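Local coordinates for occlusion-derived virus envelope protein E66 (Autographa californica nucleopolyhedrovirus, PDB 3VSN) that cleaves non-sulfated chondroitin as a lyase of the viral envelope and is essential for oral infection of the insect host, at residues Val584-Lys596 and Ile612-Glu626. Numbering follows the deposited sequence.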
loop_
_atom_site.group_PDB
_atom_site.type_symbol
_atom_site.label_atom_id
_atom_site.label_comp_id
_atom_site.label_asym_id
_atom_site.label_seq_id
_atom_site.Cartn_x
_atom_site.Cartn_y
_atom_site.Cartn_z
ATOM N N VAL A 584 24.514 -13.434 4.019
ATOM C CA VAL A 584 23.266 -13.395 4.787
ATOM C C VAL A 584 22.928 -14.795 5.290
ATOM O O VAL A 584 22.876 -15.748 4.503
ATOM C CB VAL A 584 22.081 -12.867 3.937
ATOM C CG1 VAL A 584 20.764 -12.997 4.695
ATOM C CG2 VAL A 584 22.317 -11.420 3.509
ATOM N N LYS A 585 22.723 -14.912 6.602
ATOM C CA LYS A 585 22.226 -16.137 7.220
ATOM C C LYS A 585 20.947 -15.805 7.976
ATOM O O LYS A 585 20.823 -14.721 8.551
ATOM C CB LYS A 585 23.251 -16.724 8.199
ATOM C CG LYS A 585 24.485 -17.365 7.566
ATOM C CD LYS A 585 25.390 -17.953 8.644
ATOM C CE LYS A 585 26.631 -18.630 8.066
ATOM N NZ LYS A 585 27.361 -19.401 9.120
ATOM N N ALA A 586 19.995 -16.729 7.971
ATOM C CA ALA A 586 18.769 -16.536 8.731
ATOM C C ALA A 586 18.415 -17.798 9.493
ATOM O O ALA A 586 18.778 -18.904 9.084
ATOM C CB ALA A 586 17.622 -16.116 7.817
ATOM N N LEU A 587 17.709 -17.628 10.605
ATOM C CA LEU A 587 17.230 -18.757 11.375
ATOM C C LEU A 587 15.777 -18.553 11.735
ATOM O O LEU A 587 15.404 -17.515 12.285
ATOM C CB LEU A 587 18.055 -18.954 12.650
ATOM C CG LEU A 587 17.681 -20.203 13.455
ATOM C CD1 LEU A 587 18.124 -21.471 12.732
ATOM C CD2 LEU A 587 18.293 -20.142 14.843
ATOM N N PHE A 588 14.966 -19.547 11.403
ATOM C CA PHE A 588 13.585 -19.588 11.833
ATOM C C PHE A 588 13.516 -20.692 12.875
ATOM O O PHE A 588 13.797 -21.851 12.573
ATOM C CB PHE A 588 12.658 -19.903 10.651
ATOM C CG PHE A 588 12.756 -18.918 9.513
ATOM C CD1 PHE A 588 11.945 -17.786 9.484
ATOM C CD2 PHE A 588 13.653 -19.125 8.464
ATOM C CE1 PHE A 588 12.027 -16.874 8.436
ATOM C CE2 PHE A 588 13.743 -18.214 7.414
ATOM C CZ PHE A 588 12.929 -17.090 7.404
ATOM N N ASN A 589 13.184 -20.335 14.106
ATOM C CA ASN A 589 13.029 -21.334 15.165
ATOM C C ASN A 589 11.885 -20.913 16.062
ATOM O O ASN A 589 12.094 -20.413 17.167
ATOM C CB ASN A 589 14.322 -21.522 15.969
ATOM C CG ASN A 589 14.259 -22.720 16.909
ATOM O OD1 ASN A 589 13.563 -23.703 16.637
ATOM N ND2 ASN A 589 14.986 -22.645 18.019
ATOM N N TYR A 590 10.671 -21.105 15.558
ATOM C CA TYR A 590 9.474 -20.595 16.214
ATOM C C TYR A 590 9.522 -20.767 17.738
ATOM O O TYR A 590 9.738 -21.882 18.218
ATOM C CB TYR A 590 8.206 -21.236 15.639
ATOM C CG TYR A 590 7.004 -20.448 16.063
ATOM C CD1 TYR A 590 6.347 -20.737 17.255
ATOM C CD2 TYR A 590 6.578 -19.356 15.318
ATOM C CE1 TYR A 590 5.268 -19.981 17.676
ATOM C CE2 TYR A 590 5.503 -18.594 15.727
ATOM C CZ TYR A 590 4.852 -18.913 16.904
ATOM O OH TYR A 590 3.787 -18.156 17.309
ATOM N N PRO A 591 9.281 -19.681 18.505
ATOM C CA PRO A 591 8.776 -18.357 18.110
ATOM C C PRO A 591 9.818 -17.333 17.638
ATOM O O PRO A 591 9.448 -16.212 17.263
ATOM C CB PRO A 591 8.113 -17.859 19.398
ATOM C CG PRO A 591 8.955 -18.447 20.479
ATOM C CD PRO A 591 9.403 -19.796 19.974
ATOM N N TRP A 592 11.092 -17.712 17.656
ATOM C CA TRP A 592 12.177 -16.788 17.333
ATOM C C TRP A 592 12.524 -16.756 15.872
ATOM O O TRP A 592 12.449 -17.770 15.180
ATOM C CB TRP A 592 13.409 -17.113 18.172
ATOM C CG TRP A 592 13.176 -16.807 19.627
ATOM C CD1 TRP A 592 12.814 -17.693 20.641
ATOM C CD2 TRP A 592 13.238 -15.493 20.273
ATOM N NE1 TRP A 592 12.665 -17.035 21.835
ATOM C CE2 TRP A 592 12.910 -15.712 21.685
ATOM C CE3 TRP A 592 13.539 -14.205 19.841
ATOM C CZ2 TRP A 592 12.883 -14.670 22.604
ATOM C CZ3 TRP A 592 13.506 -13.163 20.774
ATOM C CH2 TRP A 592 13.189 -13.391 22.124
ATOM N N VAL A 593 12.891 -15.571 15.395
ATOM C CA VAL A 593 13.462 -15.413 14.060
ATOM C C VAL A 593 14.725 -14.561 14.189
ATOM O O VAL A 593 14.791 -13.666 15.040
ATOM C CB VAL A 593 12.445 -14.812 13.049
ATOM C CG1 VAL A 593 12.141 -13.348 13.353
ATOM C CG2 VAL A 593 12.943 -14.965 11.614
ATOM N N MET A 594 15.723 -14.853 13.358
ATOM C CA MET A 594 17.014 -14.172 13.421
ATOM C C MET A 594 17.594 -13.994 12.028
ATOM O O MET A 594 17.461 -14.881 11.180
ATOM C CB MET A 594 18.002 -14.978 14.277
ATOM C CG MET A 594 19.368 -14.322 14.449
ATOM S SD MET A 594 20.710 -15.498 14.748
ATOM C CE MET A 594 21.047 -16.014 13.070
ATOM N N VAL A 595 18.235 -12.850 11.801
ATOM C CA VAL A 595 18.995 -12.609 10.577
ATOM C C VAL A 595 20.371 -12.076 10.951
ATOM O O VAL A 595 20.486 -11.205 11.814
ATOM C CB VAL A 595 18.282 -11.615 9.630
ATOM C CG1 VAL A 595 19.138 -11.324 8.401
ATOM C CG2 VAL A 595 16.932 -12.170 9.198
ATOM N N LYS A 596 21.404 -12.614 10.305
ATOM C CA LYS A 596 22.782 -12.169 10.514
ATOM C C LYS A 596 23.380 -11.724 9.192
ATOM O O LYS A 596 23.330 -12.454 8.200
ATOM C CB LYS A 596 23.630 -13.290 11.132
ATOM C CG LYS A 596 25.123 -12.997 11.186
ATOM C CD LYS A 596 25.892 -14.079 11.928
ATOM C CE LYS A 596 27.390 -13.939 11.703
ATOM N NZ LYS A 596 27.813 -14.446 10.367
ATOM N N ILE A 612 15.109 -11.312 25.818
ATOM C CA ILE A 612 15.644 -12.478 25.101
ATOM C C ILE A 612 16.686 -13.176 25.983
ATOM O O ILE A 612 17.621 -12.528 26.458
ATOM C CB ILE A 612 16.251 -12.090 23.725
ATOM C CG1 ILE A 612 16.707 -13.334 22.946
ATOM C CG2 ILE A 612 17.400 -11.090 23.875
ATOM C CD1 ILE A 612 17.101 -13.050 21.507
ATOM N N PRO A 613 16.521 -14.493 26.223
ATOM C CA PRO A 613 17.486 -15.211 27.060
ATOM C C PRO A 613 18.838 -15.406 26.375
ATOM O O PRO A 613 18.894 -15.537 25.144
ATOM C CB PRO A 613 16.814 -16.575 27.285
ATOM C CG PRO A 613 15.372 -16.371 26.946
ATOM C CD PRO A 613 15.388 -15.353 25.845
ATOM N N PHE A 614 19.910 -15.428 27.173
ATOM C CA PHE A 614 21.249 -15.731 26.664
ATOM C C PHE A 614 21.238 -17.046 25.887
ATOM O O PHE A 614 21.900 -17.164 24.853
ATOM C CB PHE A 614 22.284 -15.854 27.796
ATOM C CG PHE A 614 22.606 -14.560 28.499
ATOM C CD1 PHE A 614 23.062 -13.448 27.795
ATOM C CD2 PHE A 614 22.505 -14.472 29.883
ATOM C CE1 PHE A 614 23.370 -12.265 28.459
ATOM C CE2 PHE A 614 22.811 -13.292 30.552
ATOM C CZ PHE A 614 23.243 -12.187 29.837
ATOM N N SER A 615 20.481 -18.022 26.391
ATOM C CA SER A 615 20.459 -19.371 25.808
ATOM C C SER A 615 19.819 -19.424 24.418
ATOM O O SER A 615 20.202 -20.256 23.588
ATOM C CB SER A 615 19.778 -20.369 26.755
ATOM O OG SER A 615 18.420 -20.031 26.983
ATOM N N VAL A 616 18.855 -18.540 24.167
ATOM C CA VAL A 616 18.220 -18.447 22.849
ATOM C C VAL A 616 19.236 -17.933 21.828
ATOM O O VAL A 616 19.338 -18.461 20.717
ATOM C CB VAL A 616 16.948 -17.565 22.880
ATOM C CG1 VAL A 616 16.474 -17.226 21.469
ATOM C CG2 VAL A 616 15.840 -18.269 23.652
ATOM N N ILE A 617 19.993 -16.913 22.220
ATOM C CA ILE A 617 21.055 -16.367 21.379
ATOM C C ILE A 617 22.113 -17.440 21.094
ATOM O O ILE A 617 22.500 -17.642 19.936
ATOM C CB ILE A 617 21.694 -15.113 22.027
ATOM C CG1 ILE A 617 20.635 -14.015 22.203
ATOM C CG2 ILE A 617 22.857 -14.602 21.186
ATOM C CD1 ILE A 617 21.033 -12.887 23.134
ATOM N N MET A 618 22.555 -18.130 22.147
ATOM C CA MET A 618 23.568 -19.185 22.029
ATOM C C MET A 618 23.099 -20.328 21.121
ATOM O O MET A 618 23.845 -20.770 20.245
ATOM C CB MET A 618 23.972 -19.715 23.416
ATOM C CG MET A 618 25.019 -20.832 23.414
ATOM S SD MET A 618 24.391 -22.493 23.051
ATOM C CE MET A 618 23.236 -22.737 24.403
ATOM N N ASN A 619 21.871 -20.797 21.332
ATOM C CA ASN A 619 21.313 -21.868 20.499
ATOM C C ASN A 619 21.180 -21.455 19.035
ATOM O O ASN A 619 21.447 -22.260 18.137
ATOM C CB ASN A 619 19.966 -22.360 21.046
ATOM C CG ASN A 619 20.120 -23.232 22.284
ATOM O OD1 ASN A 619 21.069 -24.006 22.402
ATOM N ND2 ASN A 619 19.178 -23.120 23.207
ATOM N N SER A 620 20.785 -20.203 18.803
ATOM C CA SER A 620 20.625 -19.677 17.446
ATOM C C SER A 620 21.960 -19.639 16.710
ATOM O O SER A 620 22.060 -20.099 15.570
ATOM C CB SER A 620 19.990 -18.284 17.472
ATOM O OG SER A 620 18.708 -18.328 18.080
ATOM N N PHE A 621 22.983 -19.102 17.376
ATOM C CA PHE A 621 24.328 -19.016 16.803
ATOM C C PHE A 621 24.909 -20.406 16.528
ATOM O O PHE A 621 25.566 -20.619 15.509
ATOM C CB PHE A 621 25.265 -18.200 17.706
ATOM C CG PHE A 621 24.976 -16.715 17.727
ATOM C CD1 PHE A 621 24.171 -16.114 16.758
ATOM C CD2 PHE A 621 25.549 -15.905 18.707
ATOM C CE1 PHE A 621 23.923 -14.746 16.782
ATOM C CE2 PHE A 621 25.309 -14.537 18.730
ATOM C CZ PHE A 621 24.493 -13.959 17.771
ATOM N N THR A 622 24.656 -21.344 17.440
ATOM C CA THR A 622 25.040 -22.749 17.259
ATOM C C THR A 622 24.355 -23.357 16.022
ATOM O O THR A 622 25.002 -24.023 15.206
ATOM C CB THR A 622 24.727 -23.576 18.532
ATOM O OG1 THR A 622 25.421 -23.010 19.656
ATOM C CG2 THR A 622 25.141 -25.040 18.368
ATOM N N SER A 623 23.058 -23.102 15.872
ATOM C CA SER A 623 22.292 -23.619 14.732
ATOM C C SER A 623 22.791 -23.127 13.370
ATOM O O SER A 623 22.766 -23.880 12.395
ATOM C CB SER A 623 20.805 -23.311 14.898
ATOM O OG SER A 623 20.261 -24.080 15.959
ATOM N N ILE A 624 23.252 -21.881 13.303
ATOM C CA ILE A 624 23.777 -21.333 12.042
ATOM C C ILE A 624 25.275 -21.620 11.852
ATOM O O ILE A 624 25.905 -21.085 10.940
ATOM C CB ILE A 624 23.464 -19.822 11.875
ATOM C CG1 ILE A 624 24.219 -18.983 12.916
ATOM C CG2 ILE A 624 21.960 -19.577 11.929
ATOM C CD1 ILE A 624 24.405 -17.529 12.525
ATOM N N GLY A 625 25.837 -22.460 12.718
ATOM C CA GLY A 625 27.208 -22.947 12.554
ATOM C C GLY A 625 28.280 -22.043 13.128
ATOM O O GLY A 625 29.452 -22.155 12.766
ATOM N N GLU A 626 27.886 -21.147 14.028
ATOM C CA GLU A 626 28.836 -20.213 14.637
ATOM C C GLU A 626 28.703 -20.210 16.171
ATOM O O GLU A 626 28.350 -19.190 16.770
ATOM C CB GLU A 626 28.675 -18.815 14.022
ATOM C CG GLU A 626 28.756 -18.821 12.496
ATOM C CD GLU A 626 28.768 -17.440 11.871
ATOM O OE1 GLU A 626 29.465 -16.552 12.399
ATOM O OE2 GLU A 626 28.093 -17.250 10.832
HETATM O O HOH W 1 17.134 -20.686 18.353
HETATM O O HOH W 2 30.669 -14.620 10.912
#
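The indole of W592 is overlaid on one face by V616 and I612: V616 CG1 stands almost on the normal of the five-membered ring, 3.6 Å from its centroid, while I612 CG1 makes a second CH-pi contact over the six-membered ring. Further along, L587 CD2 lies against S620, 3.5 Å from S620 CA, and both methyls of L587 reach S623 CB. M594 is bent at its last torsion (chi3 82°); its SD approaches the F621 ring obliquely, a Met-aromatic contact, and it meets I624 tip to tip, M594 CE 3.7 Å from I624 CD1. Helix 614-623 thus packs on one side of the antiparallel hairpin 584-596, part of a seven-stranded sheet; on the other side, V593 and V595 touch strand 414-421 in this beta-sandwich part of the lyase. A Schellman motif with G625 at C-prime ends the helix and brings E626 to two lysines. K585 NZ donates to I624 O (2.9 Å). In a salt-bridge network, K585 NZ also meets E626 OE2 on its anti side, at 2.8 Å. K596 NZ reaches the syn side of E626 OE2 at 2.9 Å. Two ammonium groups on one oxygen probably favour the ionised carboxylate, and a water joins K596 NZ to E626 OE1.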